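Local coordinates for protein carbonic anhydrase (Geobacillus kaustophilus, PDB 3VNP) that catalyses the reversible hydration of carbon dioxide to hydrogencarbonate as a homotrimeric gamma-class carbonic anhydrase that holds magnesium or zinc in its active site, at residues A[26-31]-A[47-52]; A[40-45]-A[61-66]. One frame throughout, in Å; residues are numbered along the deposited sequence.

Contact 1: A[26-31]-A[47-52]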
loop_
_atom_site.group_PDB
_atom_site.type_symbol
_atom_site.label_atom_id
_atom_site.label_comp_id
_atom_site.label_asym_id
_atom_site.label_seq_id
_atom_site.Cartn_x
_atom_site.Cartn_y
_atom_site.Cartn_z
ATOM N N THR A 26 13.274 1.923 -12.011
ATOM C CA THR A 26 13.491 2.655 -13.252
ATOM C C THR A 26 14.411 3.856 -13.110
ATOM O O THR A 26 14.580 4.414 -12.029
ATOM C CB THR A 26 12.159 3.186 -13.833
ATOM O OG1 THR A 26 11.839 4.440 -13.224
ATOM C CG2 THR A 26 11.024 2.215 -13.559
ATOM N N GLY A 27 14.998 4.238 -14.239
ATOM C CA GLY A 27 15.863 5.401 -14.325
ATOM C C GLY A 27 17.053 5.608 -13.410
ATOM O O GLY A 27 17.798 4.692 -13.074
ATOM N N ASP A 28 17.217 6.859 -13.015
ATOM C CA ASP A 28 18.323 7.297 -12.185
ATOM C C ASP A 28 18.313 6.773 -10.754
ATOM O O ASP A 28 18.064 7.530 -9.813
ATOM C CB ASP A 28 18.341 8.827 -12.172
ATOM C CG ASP A 28 19.689 9.388 -11.790
ATOM O OD1 ASP A 28 20.466 8.666 -11.130
ATOM O OD2 ASP A 28 19.965 10.556 -12.144
ATOM N N VAL A 29 18.605 5.488 -10.583
ATOM C CA VAL A 29 18.631 4.882 -9.251
ATOM C C VAL A 29 19.957 4.156 -8.996
ATOM O O VAL A 29 20.511 3.503 -9.887
ATOM C CB VAL A 29 17.470 3.864 -9.072
ATOM C CG1 VAL A 29 17.530 3.241 -7.697
ATOM C CG2 VAL A 29 16.136 4.553 -9.281
ATOM N N VAL A 30 20.471 4.280 -7.777
ATOM C CA VAL A 30 21.716 3.615 -7.415
ATOM C C VAL A 30 21.477 2.849 -6.121
ATOM O O VAL A 30 21.086 3.437 -5.114
ATOM C CB VAL A 30 22.868 4.637 -7.202
ATOM C CG1 VAL A 30 24.131 3.919 -6.777
ATOM C CG2 VAL A 30 23.119 5.406 -8.482
ATOM N N ILE A 31 21.705 1.536 -6.158
ATOM C CA ILE A 31 21.506 0.699 -4.981
ATOM C C ILE A 31 22.812 0.053 -4.512
ATOM O O ILE A 31 23.521 -0.585 -5.292
ATOM C CB ILE A 31 20.434 -0.382 -5.260
ATOM C CG1 ILE A 31 19.072 0.296 -5.458
ATOM C CG2 ILE A 31 20.362 -1.369 -4.107
ATOM C CD1 ILE A 31 18.017 -0.591 -6.093
ATOM N N VAL A 47 12.142 11.492 -11.934
ATOM C CA VAL A 47 11.966 12.915 -11.632
ATOM C C VAL A 47 13.278 13.525 -11.122
ATOM O O VAL A 47 13.678 14.601 -11.569
ATOM C CB VAL A 47 10.849 13.155 -10.588
ATOM C CG1 VAL A 47 10.695 14.644 -10.322
ATOM C CG2 VAL A 47 9.538 12.585 -11.098
ATOM N N ALA A 48 13.936 12.843 -10.188
ATOM C CA ALA A 48 15.208 13.318 -9.647
ATOM C C ALA A 48 16.049 12.128 -9.204
ATOM O O ALA A 48 15.555 11.010 -9.115
ATOM C CB ALA A 48 14.974 14.269 -8.472
ATOM N N PRO A 49 17.336 12.357 -8.925
ATOM C CA PRO A 49 18.257 11.305 -8.490
ATOM C C PRO A 49 17.801 10.540 -7.250
ATOM O O PRO A 49 17.257 11.121 -6.315
ATOM C CB PRO A 49 19.550 12.075 -8.231
ATOM C CG PRO A 49 19.473 13.183 -9.238
ATOM C CD PRO A 49 18.050 13.634 -9.103
ATOM N N THR A 50 18.022 9.230 -7.250
ATOM C CA THR A 50 17.672 8.402 -6.101
ATOM C C THR A 50 18.913 7.606 -5.744
ATOM O O THR A 50 19.438 6.869 -6.574
ATOM C CB THR A 50 16.535 7.402 -6.409
ATOM O OG1 THR A 50 15.375 8.109 -6.855
ATOM C CG2 THR A 50 16.181 6.605 -5.163
ATOM N N VAL A 51 19.382 7.757 -4.514
ATOM C CA VAL A 51 20.566 7.043 -4.061
ATOM C C VAL A 51 20.247 6.241 -2.800
ATOM O O VAL A 51 19.728 6.781 -1.821
ATOM C CB VAL A 51 21.715 8.026 -3.776
ATOM C CG1 VAL A 51 22.986 7.274 -3.452
ATOM C CG2 VAL A 51 21.932 8.912 -4.981
ATOM N N ILE A 52 20.562 4.949 -2.835
ATOM C CA ILE A 52 20.308 4.051 -1.717
ATOM C C ILE A 52 21.614 3.414 -1.261
ATOM O O ILE A 52 22.252 2.689 -2.011
ATOM C CB ILE A 52 19.308 2.944 -2.126
ATOM C CG1 ILE A 52 18.004 3.587 -2.610
ATOM C CG2 ILE A 52 19.044 2.015 -0.949
ATOM C CD1 ILE A 52 17.011 2.613 -3.184
HETATM O O HOH W 1 21.272 8.154 -8.777
#
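The carbonyl oxygen of Thr50 is approached by two groups of the neighbouring coil, and a water probably joins them. Val30 N donates to Thr50 O at 3.0 Å, coming in 19° out of the carbonyl plane, while the CA-H of Val29 adds a CH...O contact, with Val29 CA 3.4 Å from Thr50 O. The water lies 3.1 Å from Thr50 O and close to Asp28 OD1 as well; it cannot be assumed to donate to each, but it may link the corner aspartate to the backbone of strand 49-52. Asp28 has swung its CG opposite the backbone N (chi1 -159°), which lays the carboxylate against Pro49, with OD2 3.9 Å from the ring carbon CG; OD2 also forms a long, weak ion pair with Lys9. Two further backbone bonds complete the parallel ladder: Thr50 N to Asp28 O at 3.1 Å, and Ile52 N to Val30 O at 2.8 Å.

On the buried face, Val29 stands beside Thr50 and Ile31 beside Ile52. Ile52 keeps CG1 next to its own backbone N (chi1 -58°), and its CD1 reaches Ile31 CG1 at 3.8 Å. Val29 and Ile52 also pack on Ile43 of the strand 42-45, so this face is part of the interior of a left-handed parallel beta-helix. Where the chain turns the corner, Asp28 is the centre of an inverse gamma turn. The chemistry is therefore divided: Val29, Ile31 and Ile52 bring apolar branches to the buried face, with Thr50 among them, Val30 and Val51 face the other way, and the corner carboxylate and a water probably add polar contacts to the main-chain ladder.

Contact 2: A[40-45]-A[61-66]. With MG (magnesium ion), chain E.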
loop_
_atom_site.group_PDB
_atom_site.type_symbol
_atom_site.label_atom_id
_atom_site.label_comp_id
_atom_site.label_asym_id
_atom_site.label_seq_id
_atom_site.Cartn_x
_atom_site.Cartn_y
_atom_site.Cartn_z
ATOM N N ASN A 40 7.068 -6.363 -4.274
ATOM C CA ASN A 40 6.164 -5.330 -4.775
ATOM C C ASN A 40 6.584 -3.883 -4.613
ATOM O O ASN A 40 5.821 -2.982 -4.949
ATOM C CB ASN A 40 4.783 -5.509 -4.155
ATOM C CG ASN A 40 4.179 -6.846 -4.484
ATOM O OD1 ASN A 40 3.769 -7.100 -5.617
ATOM N ND2 ASN A 40 4.136 -7.724 -3.498
ATOM N N THR A 41 7.780 -3.644 -4.100
ATOM C CA THR A 41 8.237 -2.269 -3.939
ATOM C C THR A 41 8.458 -1.617 -5.302
ATOM O O THR A 41 8.884 -2.272 -6.252
ATOM C CB THR A 41 9.542 -2.218 -3.124
ATOM O OG1 THR A 41 9.233 -2.446 -1.745
ATOM C CG2 THR A 41 10.231 -0.875 -3.277
ATOM N N VAL A 42 8.151 -0.328 -5.391
ATOM C CA VAL A 42 8.326 0.421 -6.632
ATOM C C VAL A 42 9.288 1.590 -6.422
ATOM O O VAL A 42 9.080 2.427 -5.542
ATOM C CB VAL A 42 6.977 0.981 -7.152
ATOM C CG1 VAL A 42 7.205 1.865 -8.375
ATOM C CG2 VAL A 42 6.048 -0.159 -7.497
ATOM N N ILE A 43 10.338 1.645 -7.237
ATOM C CA ILE A 43 11.332 2.710 -7.152
ATOM C C ILE A 43 11.480 3.382 -8.520
ATOM O O ILE A 43 12.290 2.948 -9.343
ATOM C CB ILE A 43 12.711 2.153 -6.729
ATOM C CG1 ILE A 43 12.588 1.379 -5.414
ATOM C CG2 ILE A 43 13.704 3.296 -6.555
ATOM C CD1 ILE A 43 13.873 0.724 -4.959
ATOM N N ARG A 44 10.697 4.430 -8.766
ATOM C CA ARG A 44 10.760 5.140 -10.040
ATOM C C ARG A 44 11.688 6.356 -9.984
ATOM O O ARG A 44 11.384 7.347 -9.330
ATOM C CB ARG A 44 9.353 5.584 -10.491
ATOM C CG ARG A 44 8.518 4.482 -11.131
ATOM C CD ARG A 44 7.432 5.041 -12.045
ATOM N NE ARG A 44 6.382 5.722 -11.298
ATOM C CZ ARG A 44 6.016 6.984 -11.501
ATOM N NH1 ARG A 44 6.615 7.710 -12.436
ATOM N NH2 ARG A 44 5.054 7.527 -10.765
ATOM N N GLY A 45 12.820 6.273 -10.676
ATOM C CA GLY A 45 13.756 7.386 -10.684
ATOM C C GLY A 45 13.620 8.189 -11.957
ATOM O O GLY A 45 14.547 8.290 -12.755
ATOM N N ASN A 61 5.990 -3.674 -0.519
ATOM C CA ASN A 61 5.022 -2.687 -0.984
ATOM C C ASN A 61 5.336 -1.220 -0.754
ATOM O O ASN A 61 4.420 -0.425 -0.552
ATOM C CB ASN A 61 3.659 -2.979 -0.366
ATOM C CG ASN A 61 3.011 -4.193 -0.959
ATOM O OD1 ASN A 61 2.598 -4.182 -2.121
ATOM N ND2 ASN A 61 2.917 -5.260 -0.170
ATOM N N SER A 62 6.606 -0.840 -0.779
ATOM C CA SER A 62 6.924 0.567 -0.581
ATOM C C SER A 62 6.971 1.315 -1.909
ATOM O O SER A 62 7.087 0.714 -2.984
ATOM C CB SER A 62 8.255 0.719 0.141
ATOM O OG SER A 62 8.173 0.147 1.428
ATOM N N ILE A 63 6.861 2.631 -1.830
ATOM C CA ILE A 63 6.912 3.454 -3.022
ATOM C C ILE A 63 7.977 4.529 -2.841
ATOM O O ILE A 63 7.918 5.330 -1.901
ATOM C CB ILE A 63 5.564 4.156 -3.297
ATOM C CG1 ILE A 63 4.407 3.162 -3.171
ATOM C CG2 ILE A 63 5.585 4.772 -4.691
ATOM C CD1 ILE A 63 4.516 1.962 -4.098
ATOM N N LEU A 64 8.959 4.531 -3.735
ATOM C CA LEU A 64 10.020 5.527 -3.698
ATOM C C LEU A 64 9.941 6.374 -4.962
ATOM O O LEU A 64 9.988 5.848 -6.073
ATOM C CB LEU A 64 11.393 4.855 -3.580
ATOM C CG LEU A 64 11.815 4.540 -2.133
ATOM C CD1 LEU A 64 10.772 3.641 -1.469
ATOM C CD2 LEU A 64 13.190 3.877 -2.116
ATOM N N HIS A 65 9.784 7.684 -4.787
ATOM C CA HIS A 65 9.710 8.597 -5.920
ATOM C C HIS A 65 10.287 9.964 -5.539
ATOM O O HIS A 65 10.770 10.160 -4.424
ATOM C CB HIS A 65 8.258 8.757 -6.390
ATOM C CG HIS A 65 8.131 9.245 -7.801
ATOM N ND1 HIS A 65 7.079 10.024 -8.229
ATOM C CD2 HIS A 65 8.921 9.058 -8.884
ATOM C CE1 HIS A 65 7.228 10.299 -9.513
ATOM N NE2 HIS A 65 8.338 9.725 -9.934
ATOM N N GLN A 66 10.235 10.914 -6.464
ATOM C CA GLN A 66 10.778 12.231 -6.187
ATOM C C GLN A 66 9.965 13.356 -6.814
ATOM O O GLN A 66 9.175 13.139 -7.737
ATOM C CB GLN A 66 12.222 12.347 -6.712
ATOM C CG GLN A 66 13.059 11.074 -6.696
ATOM C CD GLN A 66 12.661 10.115 -7.800
ATOM O OE1 GLN A 66 12.407 10.531 -8.928
ATOM N NE2 GLN A 66 12.619 8.825 -7.488
HETATM MG MG MG E . 5.405 11.213 -7.119
HETATM O O HOH W 2 4.148 12.417 -8.821
#
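His65 ND1 binds the magnesium ion at 2.3 Å, beside a water at 2.4 Å from the metal; His87 of the same chain and His82 of the second subunit complete the histidine set, so the site straddles a subunit interface. Over one face of the His65 ring, toward its rim, lies Arg44 NH2, 3.7 Å from CE1, with guanidinium and ring planes 41° apart. At the ring edge, in plane, Arg44 O sits 3.0 Å from CD2. Asp46 joins the two side chains, accepting from His65 NE2 and pairing with Arg44 NH1, while Asp60 of the second subunit holds Arg44 NH2.

Arg44 O also accepts from Gln66 NE2 at 2.7 Å, the donor tilted 33° from the carbonyl plane. Bending at chi2 (75°) folds the Gln66 chain back to this oxygen, and its OE1 takes the N-H groups of Val47 and Ala48. With an alanine in place of Gln66, Arg44 O is likely to lose this donor and the corner at Val47 and Ala48 its side-chain acceptor. Further back, a parallel ladder runs from Val42 N to Ser62 O (2.8 Å) through Leu64 N to Val42 O. Asp46 at NE2, the Arg44 carbonyl at the edge and this ladder are together consistent with a fixed ring orientation for metal binding.

Overall arrangement
The two contacts lie on different faces of one left-handed beta-helix, their centres about 10 Å apart. Their segments alternate along the chain, in the order 26-31, 40-45, 47-52, 61-66, so strand 42-45 of contact 2 leads round a corner into strand 49-52 of contact 1. Contact 1 belongs to the parallel sheet that includes 29-31 and 49-52, contact 2 to the one that includes 42-45 and 63-65. Backbone bonds join them where Thr26, at the end of strand 24-26, pairs with Ile43 and Gly45. Neighbouring coils thus pair in parallel on both of these faces; both contacts touch the second subunit, but of the two only contact 2 supplies a metal ligand.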